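PDB 4I1D: ABC transporter substrate-binding protein from Bradyrhizobium japonicum, which probably captures a solute, perhaps a polyamine, in the periplasm for an ABC importer, and holds D-malate in this crystal. Local coordinates for residues K114-D119 with V199-A204; A188-L193 with N206-A211; L193-E198 with E215-S220; V219-N224 with H264-P269. All blocks are in the same frame, centred on the assembly; numbering follows the deposited sequence.

Interaction 1: residues K114-D119 with V199-A204; sequences KTFPKD and VDMEMA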
loop_
_atom_site.group_PDB
_atom_site.type_symbol
_atom_site.label_atom_id
_atom_site.label_comp_id
_atom_site.label_asym_id
_atom_site.label_seq_id
_atom_site.Cartn_x
_atom_site.Cartn_y
_atom_site.Cartn_z
ATOM N N LYS A 114 33.410 27.597 20.772
ATOM C CA LYS A 114 34.614 26.799 20.578
ATOM C C LYS A 114 35.038 26.890 19.113
ATOM O O LYS A 114 36.220 27.027 18.799
ATOM C CB LYS A 114 34.401 25.343 20.998
ATOM C CG LYS A 114 34.674 25.078 22.480
ATOM C CD LYS A 114 34.396 23.621 22.869
ATOM C CE LYS A 114 34.408 23.428 24.394
ATOM N NZ LYS A 114 34.004 22.051 24.843
ATOM N N THR A 115 34.060 26.849 18.216
ATOM C CA THR A 115 34.338 26.956 16.793
ATOM C C THR A 115 34.631 28.397 16.401
ATOM O O THR A 115 35.486 28.646 15.567
ATOM C CB THR A 115 33.169 26.436 15.934
ATOM O OG1 THR A 115 32.742 25.156 16.426
ATOM C CG2 THR A 115 33.608 26.304 14.479
ATOM N N PHE A 116 33.918 29.347 16.998
ATOM C CA PHE A 116 34.121 30.757 16.657
ATOM C C PHE A 116 34.459 31.581 17.888
ATOM O O PHE A 116 33.603 32.284 18.444
ATOM C CB PHE A 116 32.899 31.328 15.947
ATOM C CG PHE A 116 32.483 30.538 14.743
ATOM C CD1 PHE A 116 33.182 30.644 13.552
ATOM C CD2 PHE A 116 31.390 29.682 14.803
ATOM C CE1 PHE A 116 32.801 29.914 12.440
ATOM C CE2 PHE A 116 30.994 28.955 13.695
ATOM C CZ PHE A 116 31.703 29.066 12.514
ATOM N N PRO A 117 35.717 31.480 18.327
ATOM C CA PRO A 117 36.183 32.195 19.513
ATOM C C PRO A 117 36.256 33.687 19.240
ATOM O O PRO A 117 36.083 34.477 20.166
ATOM C CB PRO A 117 37.598 31.643 19.726
ATOM C CG PRO A 117 37.666 30.395 18.922
ATOM C CD PRO A 117 36.755 30.606 17.765
ATOM N N LYS A 118 36.493 34.060 17.984
ATOM C CA LYS A 118 36.789 35.454 17.657
ATOM C C LYS A 118 35.856 36.094 16.626
ATOM O O LYS A 118 35.358 37.202 16.844
ATOM C CB LYS A 118 38.256 35.607 17.233
ATOM C CG LYS A 118 39.091 36.356 18.259
ATOM C CD LYS A 118 40.541 35.894 18.292
ATOM C CE LYS A 118 41.280 36.564 19.449
ATOM N NZ LYS A 118 42.722 36.187 19.528
ATOM N N ASP A 119 35.621 35.420 15.508
ATOM C CA ASP A 119 34.805 36.019 14.457
ATOM C C ASP A 119 33.647 35.125 14.052
ATOM O O ASP A 119 33.720 34.407 13.054
ATOM C CB ASP A 119 35.659 36.396 13.243
ATOM C CG ASP A 119 36.422 37.696 13.449
ATOM O OD1 ASP A 119 35.820 38.669 13.963
ATOM O OD2 ASP A 119 37.625 37.742 13.111
ATOM N N VAL A 199 26.445 20.455 15.608
ATOM C CA VAL A 199 26.490 21.592 14.697
ATOM C C VAL A 199 27.289 22.744 15.303
ATOM O O VAL A 199 27.336 22.896 16.522
ATOM C CB VAL A 199 25.087 22.058 14.256
ATOM C CG1 VAL A 199 24.338 20.911 13.591
ATOM C CG2 VAL A 199 24.292 22.605 15.432
ATOM N N ASP A 200 27.938 23.525 14.440
ATOM C CA ASP A 200 28.717 24.675 14.866
ATOM C C ASP A 200 27.870 25.938 14.836
ATOM O O ASP A 200 28.193 26.936 15.483
ATOM C CB ASP A 200 29.955 24.834 13.971
ATOM C CG ASP A 200 30.844 23.596 13.994
ATOM O OD1 ASP A 200 31.410 23.294 15.068
ATOM O OD2 ASP A 200 30.965 22.917 12.948
HETATM N N MSE A 201 26.782 25.885 14.077
HETATM C CA MSE A 201 25.873 27.008 13.981
HETATM C C MSE A 201 24.498 26.535 13.518
HETATM O O MSE A 201 24.371 25.528 12.807
HETATM C CB MSE A 201 26.434 28.065 13.023
HETATM C CG MSE A 201 26.078 27.849 11.570
HETATM SE SE MSE A 201 27.119 29.033 10.394
HETATM C CE MSE A 201 28.866 28.204 10.677
ATOM N N GLU A 202 23.465 27.259 13.930
ATOM C CA GLU A 202 22.108 26.879 13.571
ATOM C C GLU A 202 21.150 28.021 13.850
ATOM O O GLU A 202 21.486 28.972 14.568
ATOM C CB GLU A 202 21.669 25.644 14.367
ATOM C CG GLU A 202 21.300 25.948 15.821
ATOM C CD GLU A 202 20.838 24.721 16.601
ATOM O OE1 GLU A 202 20.435 23.709 15.977
ATOM O OE2 GLU A 202 20.887 24.771 17.850
HETATM N N MSE A 203 19.962 27.932 13.265
HETATM C CA MSE A 203 18.860 28.744 13.733
HETATM C C MSE A 203 18.276 28.008 14.915
HETATM O O MSE A 203 18.221 26.780 14.917
HETATM C CB MSE A 203 17.776 28.924 12.681
HETATM C CG MSE A 203 16.590 29.691 13.245
HETATM SE SE MSE A 203 15.107 29.931 12.004
HETATM C CE MSE A 203 16.084 30.750 10.560
ATOM N N ALA A 204 17.845 28.759 15.918
ATOM C CA ALA A 204 17.260 28.187 17.122
ATOM C C ALA A 204 16.485 29.270 17.868
ATOM O O ALA A 204 16.751 30.464 17.711
ATOM C CB ALA A 204 18.380 27.607 18.027
#
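At the outer end of the mixed sheet, T115 and F116, in the loop that leaves strand 100-112, meet D200 and selenomethionine M201, where strand 201-205 begins. The CA atoms of T115 and D200, 6.4 Å apart, are the nearest CA pair. The polar half of the contact is one hydrogen bond: T115 OG1 donates to D200 OD1 over 2.7 Å. The two side chains meet roughly at right angles, and the hydroxyl approaches from above the carboxylate, 40° out of its plane. T115 reaches it with OG1 beside its own backbone N and anti to the carbonyl carbon (chi1 -48°), while CG2 is turned back over one face of the F116 ring, 3.8 Å above the plane and displaced toward the rim. The other carboxylate oxygen, D200 OD2, accepts from the backbone N of R136.

The apolar half lies next to it. M201 bends at its last torsion (chi3 69°), which brings the methyl CE within 3.5 Å of F116 CZ, at an oblique approach to the ring. D200 O lies near the plane of the same ring at its edge, 3.9 Å from CE2. P121 touches both F116 and M201, and F127 adds to the packing on M201. With OD1 bonded to a hydroxyl and OD2 to a main-chain amide, the D200 carboxylate is held at both oxygens, which fixes its rotation and would disperse its negative charge.

Interaction 2: residues A188-L193 with N206-A211; sequences AQSAQL and NGRVSA. With MLT (D-malate), chain U.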
loop_
_atom_site.group_PDB
_atom_site.type_symbol
_atom_site.label_atom_id
_atom_site.label_comp_id
_atom_site.label_asym_id
_atom_site.label_seq_id
_atom_site.Cartn_x
_atom_site.Cartn_y
_atom_site.Cartn_z
ATOM N N ALA A 188 14.223 20.884 21.909
ATOM C CA ALA A 188 15.191 20.129 22.697
ATOM C C ALA A 188 16.277 19.563 21.790
ATOM O O ALA A 188 17.456 19.569 22.138
ATOM C CB ALA A 188 14.498 19.017 23.454
ATOM N N GLN A 189 15.878 19.092 20.615
ATOM C CA GLN A 189 16.843 18.563 19.663
ATOM C C GLN A 189 17.831 19.665 19.260
ATOM O O GLN A 189 19.033 19.428 19.169
ATOM C CB GLN A 189 16.139 17.966 18.440
ATOM C CG GLN A 189 17.058 17.700 17.242
ATOM C CD GLN A 189 16.319 17.095 16.054
ATOM O OE1 GLN A 189 15.120 17.314 15.878
ATOM N NE2 GLN A 189 17.031 16.318 15.243
ATOM N N SER A 190 17.326 20.877 19.060
ATOM C CA SER A 190 18.176 21.968 18.606
ATOM C C SER A 190 19.190 22.311 19.688
ATOM O O SER A 190 20.335 22.649 19.389
ATOM C CB SER A 190 17.352 23.203 18.221
ATOM O OG SER A 190 16.874 23.888 19.363
ATOM N N ALA A 191 18.761 22.222 20.944
ATOM C CA ALA A 191 19.656 22.464 22.065
ATOM C C ALA A 191 20.741 21.390 22.138
ATOM O O ALA A 191 21.920 21.700 22.299
ATOM C CB ALA A 191 18.885 22.512 23.352
ATOM N N GLN A 192 20.336 20.129 22.024
ATOM C CA GLN A 192 21.282 19.021 22.074
ATOM C C GLN A 192 22.355 19.170 20.977
ATOM O O GLN A 192 23.541 18.912 21.216
ATOM C CB GLN A 192 20.546 17.690 21.924
ATOM C CG GLN A 192 21.444 16.466 22.016
ATOM C CD GLN A 192 22.148 16.346 23.366
ATOM O OE1 GLN A 192 21.567 16.638 24.415
ATOM N NE2 GLN A 192 23.407 15.910 23.342
ATOM N N LEU A 193 21.929 19.589 19.783
ATOM C CA LEU A 193 22.846 19.757 18.655
ATOM C C LEU A 193 23.969 20.738 18.993
ATOM O O LEU A 193 25.140 20.495 18.673
ATOM C CB LEU A 193 22.092 20.224 17.401
ATOM C CG LEU A 193 21.151 19.175 16.785
ATOM C CD1 LEU A 193 20.369 19.758 15.617
ATOM C CD2 LEU A 193 21.902 17.908 16.351
ATOM N N ASN A 206 15.718 31.599 20.856
ATOM C CA ASN A 206 16.709 32.198 21.739
ATOM C C ASN A 206 16.673 31.591 23.144
ATOM O O ASN A 206 17.700 31.490 23.809
ATOM C CB ASN A 206 16.544 33.711 21.801
ATOM C CG ASN A 206 15.327 34.122 22.599
ATOM O OD1 ASN A 206 14.208 34.085 22.099
ATOM N ND2 ASN A 206 15.540 34.502 23.854
ATOM N N GLY A 207 15.489 31.171 23.579
ATOM C CA GLY A 207 15.323 30.575 24.898
ATOM C C GLY A 207 16.041 29.248 25.077
ATOM O O GLY A 207 16.539 28.951 26.165
ATOM N N ARG A 208 16.099 28.452 24.008
ATOM C CA ARG A 208 16.800 27.169 24.031
ATOM C C ARG A 208 18.309 27.378 24.080
ATOM O O ARG A 208 19.026 26.631 24.739
ATOM C CB ARG A 208 16.433 26.323 22.810
ATOM C CG ARG A 208 15.089 25.590 22.924
ATOM C CD ARG A 208 15.160 24.471 23.970
ATOM N NE ARG A 208 13.909 23.727 24.075
ATOM C CZ ARG A 208 13.719 22.717 24.919
ATOM N NH1 ARG A 208 14.707 22.332 25.718
ATOM N NH2 ARG A 208 12.548 22.092 24.963
ATOM N N VAL A 209 18.790 28.402 23.388
ATOM C CA VAL A 209 20.218 28.678 23.382
ATOM C C VAL A 209 20.688 29.208 24.720
ATOM O O VAL A 209 21.671 28.726 25.271
ATOM C CB VAL A 209 20.601 29.710 22.313
ATOM C CG1 VAL A 209 22.113 29.933 22.325
ATOM C CG2 VAL A 209 20.126 29.250 20.958
ATOM N N SER A 210 19.991 30.215 25.236
ATOM C CA SER A 210 20.368 30.792 26.515
ATOM C C SER A 210 20.376 29.693 27.572
ATOM O O SER A 210 21.264 29.651 28.425
ATOM C CB SER A 210 19.403 31.904 26.911
ATOM O OG SER A 210 18.068 31.447 26.818
ATOM N N ALA A 211 19.406 28.784 27.489
ATOM C CA ALA A 211 19.293 27.709 28.479
ATOM C C ALA A 211 20.485 26.772 28.424
ATOM O O ALA A 211 21.095 26.484 29.453
ATOM C CB ALA A 211 17.990 26.930 28.299
HETATM C C1 MLT U . 8.886 21.659 19.943
HETATM O O1 MLT U . 7.913 20.977 20.330
HETATM O O2 MLT U . 8.966 21.959 18.729
HETATM C C2 MLT U . 9.930 22.130 20.919
HETATM O O3 MLT U . 10.201 21.200 21.956
HETATM C C3 MLT U . 9.440 23.415 21.554
HETATM C C4 MLT U . 10.374 23.729 22.691
HETATM O O4 MLT U . 10.138 23.275 23.831
HETATM O O5 MLT U . 11.395 24.434 22.512
#
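R208 of helix 206-214 reaches across to the first turn of helix 187-196 and lays one face of its guanidinium against A188. The backbone N of A188 stands 3.4 Å above that plane, toward its rim, and A188 CB lies 3.9 Å from R208 NH2. The axes of segments 188-193 and 206-211 approach to 9.3 Å at a signed crossing angle of -41°, and A191 with R208 is the closest CA pair, at 5.8 Å.

The conformation of the arginine explains the reach. CG lies beside the backbone N, anti to the carbonyl carbon, the chain bends at chi2 (-69°), and from there it is extended to the guanidinium. On the way R208 CB passes S190 OG, whose own bond goes to G187 O, and CD passes A191 CB at 4.3 Å. The edge of the guanidinium faces D-malate in a two-pronged grip on one carboxylate: NE donates to O5 over 3.0 Å, nearly straight at 170°, and NH2 to O4 over 2.9 Å. NH1 forms a salt bridge with D37 of the second subunit. T185, S186, G187 and W205 complete the malate pocket.

Paired donation fixes how the malate carboxylate is turned relative to the arginine plane. With malate on one edge and D37 of the second subunit at NH1, two anions would share the arginine's charge, so ligand binding and subunit contact meet at one residue.

Interaction 3: residues L193-E198 with E215-S220; sequences LLNDGE and EGAKVS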
loop_
_atom_site.group_PDB
_atom_site.type_symbol
_atom_site.label_atom_id
_atom_site.label_comp_id
_atom_site.label_asym_id
_atom_site.label_seq_id
_atom_site.Cartn_x
_atom_site.Cartn_y
_atom_site.Cartn_z
ATOM N N LEU A 193 21.929 19.589 19.783
ATOM C CA LEU A 193 22.846 19.757 18.655
ATOM C C LEU A 193 23.969 20.738 18.993
ATOM O O LEU A 193 25.140 20.495 18.673
ATOM C CB LEU A 193 22.092 20.224 17.401
ATOM C CG LEU A 193 21.151 19.175 16.785
ATOM C CD1 LEU A 193 20.369 19.758 15.617
ATOM C CD2 LEU A 193 21.902 17.908 16.351
ATOM N N LEU A 194 23.609 21.858 19.622
ATOM C CA LEU A 194 24.612 22.839 20.028
ATOM C C LEU A 194 25.488 22.271 21.139
ATOM O O LEU A 194 26.707 22.410 21.116
ATOM C CB LEU A 194 23.945 24.125 20.512
ATOM C CG LEU A 194 23.562 25.175 19.478
ATOM C CD1 LEU A 194 22.966 26.366 20.189
ATOM C CD2 LEU A 194 24.780 25.591 18.675
ATOM N N ASN A 195 24.855 21.618 22.111
ATOM C CA ASN A 195 25.559 21.143 23.291
ATOM C C ASN A 195 26.630 20.085 23.019
ATOM O O ASN A 195 27.685 20.103 23.650
ATOM C CB ASN A 195 24.561 20.617 24.334
ATOM C CG ASN A 195 25.228 20.301 25.672
ATOM O OD1 ASN A 195 25.700 21.202 26.365
ATOM N ND2 ASN A 195 25.271 19.020 26.032
ATOM N N ASP A 196 26.361 19.153 22.103
ATOM C CA ASP A 196 27.318 18.067 21.847
ATOM C C ASP A 196 28.227 18.354 20.664
ATOM O O ASP A 196 29.096 17.555 20.336
ATOM C CB ASP A 196 26.631 16.699 21.679
ATOM C CG ASP A 196 25.580 16.684 20.572
ATOM O OD1 ASP A 196 25.641 17.541 19.661
ATOM O OD2 ASP A 196 24.690 15.800 20.613
ATOM N N GLY A 197 28.016 19.498 20.027
ATOM C CA GLY A 197 28.897 19.933 18.954
ATOM C C GLY A 197 28.537 19.338 17.605
ATOM O O GLY A 197 29.303 19.458 16.664
ATOM N N GLU A 198 27.375 18.696 17.504
ATOM C CA GLU A 198 26.947 18.145 16.226
ATOM C C GLU A 198 26.817 19.254 15.182
ATOM O O GLU A 198 27.057 19.027 14.005
ATOM C CB GLU A 198 25.640 17.362 16.364
ATOM C CG GLU A 198 25.329 16.437 15.190
ATOM C CD GLU A 198 26.547 15.639 14.705
ATOM O OE1 GLU A 198 27.172 14.914 15.515
ATOM O OE2 GLU A 198 26.879 15.747 13.501
ATOM N N GLU A 215 23.651 26.323 31.133
ATOM C CA GLU A 215 24.029 24.994 31.607
ATOM C C GLU A 215 25.533 24.737 31.494
ATOM O O GLU A 215 26.058 23.822 32.126
ATOM C CB GLU A 215 23.246 23.907 30.857
ATOM C CG GLU A 215 23.486 22.489 31.374
ATOM C CD GLU A 215 22.586 21.442 30.719
ATOM O OE1 GLU A 215 21.761 21.802 29.848
ATOM O OE2 GLU A 215 22.707 20.251 31.081
ATOM N N GLY A 216 26.229 25.533 30.682
ATOM C CA GLY A 216 27.679 25.439 30.604
ATOM C C GLY A 216 28.248 25.335 29.202
ATOM O O GLY A 216 29.461 25.443 29.003
ATOM N N ALA A 217 27.368 25.120 28.232
ATOM C CA ALA A 217 27.766 24.984 26.838
ATOM C C ALA A 217 28.453 26.249 26.322
ATOM O O ALA A 217 27.963 27.358 26.527
ATOM C CB ALA A 217 26.555 24.666 25.986
ATOM N N LYS A 218 29.585 26.082 25.646
ATOM C CA LYS A 218 30.279 27.226 25.070
ATOM C C LYS A 218 29.600 27.653 23.775
ATOM O O LYS A 218 30.132 27.450 22.690
ATOM C CB LYS A 218 31.757 26.911 24.836
ATOM C CG LYS A 218 32.552 26.729 26.116
ATOM C CD LYS A 218 32.167 27.784 27.135
ATOM C CE LYS A 218 33.103 27.774 28.343
ATOM N NZ LYS A 218 33.034 26.516 29.143
ATOM N N VAL A 219 28.411 28.228 23.898
ATOM C CA VAL A 219 27.652 28.665 22.735
ATOM C C VAL A 219 27.000 30.012 23.004
ATOM O O VAL A 219 26.901 30.443 24.152
ATOM C CB VAL A 219 26.563 27.645 22.353
ATOM C CG1 VAL A 219 27.150 26.243 22.284
ATOM C CG2 VAL A 219 25.413 27.701 23.346
ATOM N N SER A 220 26.557 30.677 21.944
ATOM C CA SER A 220 25.924 31.978 22.091
ATOM C C SER A 220 25.080 32.263 20.859
ATOM O O SER A 220 24.854 31.376 20.030
ATOM C CB SER A 220 26.983 33.072 22.269
ATOM O OG SER A 220 26.381 34.333 22.506
#
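L194, on the last turns of helix 187-196, makes apolar contact with V219 at the start of strand 219-235, with L194 CD1 and V219 CG2 4.2 Å apart. The other valine methyl, CG1, lies 4.0 Å from the carbonyl oxygen of L194. V209 and A110 pack on L194 as well, while V212 lies against V219, so this pair belongs to the layer between helices and sheet.

A mixed contact lies one residue further along the helix. N195 swings CG anti to its backbone N (chi1 -171°), and this carries OD1 to within 3.6 Å of A217 CB; the CA atoms of these two residues are 5.7 Å apart. N195 ND2 makes a weak hydrogen bond to K54 O of the second subunit.

A helix ends beside the contact in each segment: G216, with positive phi, closes helix 206-214 in a Schellman motif ahead of A217 and V219, and G197, also with positive phi, follows helix 187-196 after N195.

One polar side-chain bond stays within 193-198: D196 OD1 accepts from E198 N over 3.0 Å, 29° out of the carboxylate plane on its anti side, an Asx turn. Outside the segments, D196 OD2 is bonded to Q192 NE2, and E198 forms a salt bridge with R136.

Interaction 4: residues V219-N224 with H264-P269; sequences VSFTYN and HIDYGP. With SO4 (sulfate ion), chain J; SO4 (sulfate ion), chain K.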
loop_
_atom_site.group_PDB
_atom_site.type_symbol
_atom_site.label_atom_id
_atom_site.label_comp_id
_atom_site.label_asym_id
_atom_site.label_seq_id
_atom_site.Cartn_x
_atom_site.Cartn_y
_atom_site.Cartn_z
ATOM N N VAL A 219 28.411 28.228 23.898
ATOM C CA VAL A 219 27.652 28.665 22.735
ATOM C C VAL A 219 27.000 30.012 23.004
ATOM O O VAL A 219 26.901 30.443 24.152
ATOM C CB VAL A 219 26.563 27.645 22.353
ATOM C CG1 VAL A 219 27.150 26.243 22.284
ATOM C CG2 VAL A 219 25.413 27.701 23.346
ATOM N N SER A 220 26.557 30.677 21.944
ATOM C CA SER A 220 25.924 31.978 22.091
ATOM C C SER A 220 25.080 32.263 20.859
ATOM O O SER A 220 24.854 31.376 20.030
ATOM C CB SER A 220 26.983 33.072 22.269
ATOM O OG SER A 220 26.381 34.333 22.506
ATOM N N PHE A 221 24.616 33.500 20.736
ATOM C CA PHE A 221 23.782 33.884 19.606
ATOM C C PHE A 221 23.747 35.390 19.460
ATOM O O PHE A 221 24.177 36.121 20.349
ATOM C CB PHE A 221 22.354 33.336 19.755
ATOM C CG PHE A 221 21.504 34.087 20.748
ATOM C CD1 PHE A 221 21.452 33.693 22.077
ATOM C CD2 PHE A 221 20.740 35.175 20.348
ATOM C CE1 PHE A 221 20.655 34.377 22.998
ATOM C CE2 PHE A 221 19.944 35.867 21.259
ATOM C CZ PHE A 221 19.900 35.466 22.587
ATOM N N THR A 222 23.234 35.847 18.326
ATOM C CA THR A 222 23.059 37.272 18.093
ATOM C C THR A 222 21.597 37.542 17.799
ATOM O O THR A 222 20.897 36.677 17.270
ATOM C CB THR A 222 23.894 37.759 16.893
ATOM O OG1 THR A 222 23.655 39.157 16.687
ATOM C CG2 THR A 222 23.497 37.006 15.632
ATOM N N TYR A 223 21.127 38.733 18.151
ATOM C CA TYR A 223 19.782 39.133 17.757
ATOM C C TYR A 223 19.810 39.730 16.344
ATOM O O TYR A 223 18.768 39.904 15.704
ATOM C CB TYR A 223 19.164 40.111 18.759
ATOM C CG TYR A 223 18.551 39.449 19.988
ATOM C CD1 TYR A 223 17.439 38.613 19.875
ATOM C CD2 TYR A 223 19.070 39.682 21.255
ATOM C CE1 TYR A 223 16.876 38.005 20.986
ATOM C CE2 TYR A 223 18.508 39.086 22.384
ATOM C CZ TYR A 223 17.416 38.253 22.243
ATOM O OH TYR A 223 16.868 37.672 23.363
ATOM N N ASN A 224 21.005 40.032 15.848
ATOM C CA ASN A 224 21.091 40.611 14.507
ATOM C C ASN A 224 20.414 39.721 13.468
ATOM O O ASN A 224 20.747 38.546 13.337
ATOM C CB ASN A 224 22.531 40.894 14.103
ATOM C CG ASN A 224 22.618 41.782 12.879
ATOM O OD1 ASN A 224 21.902 42.781 12.776
ATOM N ND2 ASN A 224 23.481 41.416 11.936
ATOM N N HIS A 264 12.255 35.236 34.728
ATOM C CA HIS A 264 12.327 33.790 34.898
ATOM C C HIS A 264 12.691 33.056 33.617
ATOM O O HIS A 264 13.018 31.867 33.632
ATOM C CB HIS A 264 11.014 33.267 35.489
ATOM C CG HIS A 264 10.784 33.724 36.899
ATOM N ND1 HIS A 264 9.843 34.671 37.235
ATOM C CD2 HIS A 264 11.411 33.389 38.053
ATOM C CE1 HIS A 264 9.886 34.891 38.539
ATOM N NE2 HIS A 264 10.829 34.125 39.058
ATOM N N ILE A 265 12.647 33.778 32.507
ATOM C CA ILE A 265 12.974 33.194 31.222
ATOM C C ILE A 265 13.271 34.301 30.223
ATOM O O ILE A 265 12.766 35.415 30.350
ATOM C CB ILE A 265 11.846 32.265 30.723
ATOM C CG1 ILE A 265 12.363 31.340 29.616
ATOM C CG2 ILE A 265 10.610 33.077 30.304
ATOM C CD1 ILE A 265 11.395 30.243 29.246
ATOM N N ASP A 266 14.111 33.982 29.247
ATOM C CA ASP A 266 14.623 34.947 28.282
ATOM C C ASP A 266 13.610 35.314 27.183
ATOM O O ASP A 266 13.948 35.336 25.998
ATOM C CB ASP A 266 15.904 34.389 27.650
ATOM C CG ASP A 266 16.682 35.438 26.889
ATOM O OD1 ASP A 266 16.644 36.616 27.310
ATOM O OD2 ASP A 266 17.328 35.086 25.872
ATOM N N TYR A 267 12.369 35.589 27.569
ATOM C CA TYR A 267 11.368 36.017 26.600
ATOM C C TYR A 267 10.874 37.399 26.974
ATOM O O TYR A 267 10.979 37.802 28.130
ATOM C CB TYR A 267 10.219 35.011 26.517
ATOM C CG TYR A 267 10.678 33.670 25.983
ATOM C CD1 TYR A 267 11.614 33.602 24.958
ATOM C CD2 TYR A 267 10.202 32.470 26.514
ATOM C CE1 TYR A 267 12.059 32.377 24.461
ATOM C CE2 TYR A 267 10.646 31.230 26.020
ATOM C CZ TYR A 267 11.576 31.197 24.992
ATOM O OH TYR A 267 12.028 29.992 24.483
ATOM N N GLY A 268 10.368 38.134 25.991
ATOM C CA GLY A 268 9.924 39.497 26.213
ATOM C C GLY A 268 8.460 39.536 26.589
ATOM O O GLY A 268 7.704 38.630 26.230
ATOM N N PRO A 269 8.045 40.588 27.312
ATOM C CA PRO A 269 6.637 40.693 27.712
ATOM C C PRO A 269 5.745 41.055 26.522
ATOM O O PRO A 269 6.093 41.955 25.756
ATOM C CB PRO A 269 6.651 41.833 28.749
ATOM C CG PRO A 269 7.791 42.705 28.336
ATOM C CD PRO A 269 8.828 41.780 27.685
HETATM S S SO4 J . 17.213 32.507 30.802
HETATM O O1 SO4 J . 16.573 33.015 32.013
HETATM O O2 SO4 J . 16.203 32.277 29.773
HETATM O O3 SO4 J . 18.184 33.493 30.329
HETATM O O4 SO4 J . 17.893 31.244 31.087
HETATM S S SO4 K . 25.578 41.539 18.069
HETATM O O1 SO4 K . 26.442 42.368 18.905
HETATM O O2 SO4 K . 24.421 41.086 18.850
HETATM O O3 SO4 K . 25.137 42.318 16.906
HETATM O O4 SO4 K . 26.348 40.377 17.638
#
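The backbones remain well separated, the nearest CA atoms being those of Y223 and D266 at 12.4 Å, and an inverse gamma turn centred on D266, with a weak bond from Y267 N to I265 O, brings that aspartate to face strand 219-235. Side chains alone span the distance. Y223 and D266 extend from opposite directions, and Y223 OH ends 3.6 Å from D266 OD2, with ring and carboxylate planes 56° apart. This is proximity without a bond: Y223 OH pairs with Q287 O, and D266 OD2 with ND2 of N206. F221 CZ comes within 4.2 Å of the same OD2, obliquely to its ring.

The two aromatics pack on each other within the strand. F221 CG sits between its backbone N and carbonyl carbon (chi1 76°), and CE2 is then 3.5 Å above the centre of the Y223 ring. Beyond them, T222 OG1 accepts from N224 N over 2.9 Å, an ST turn at the corner of the chain. A sulfate, probably from the crystallisation liquor, lies beside D266 N, where any bond is weak and doubtful.

Strand 219-235 pairs with both 59-63 and 100-112, while H264 and I265 rest on helix 12-30. A long strand shared in this way, with a loop packed across from it, is consistent with the region joining the two lobes of a type 2 periplasmic binding protein.

From the N terminus, interaction 1 opens first, at 114-119, and its return at 199-204 closes the longest loop of the set, 79 intervening residues. Inside that span begin 188-193 and 193-198, whose partners 206-211 and 215-220 lie beyond 204, so interactions 2 and 3 both cross interaction 1. They cross each other too, and share L193. Interaction 1 ties the loop after strand 100-112 to strand 201-205, interaction 2 ties helix 187-196 to helix 206-214, and interaction 3 ties helix 187-196 to strand 219-235. Interaction 4 starts at V219 and S220, where interaction 3 ends, and closes a 39-residue loop onto 264-269; N206 and D266 join it to interaction 2.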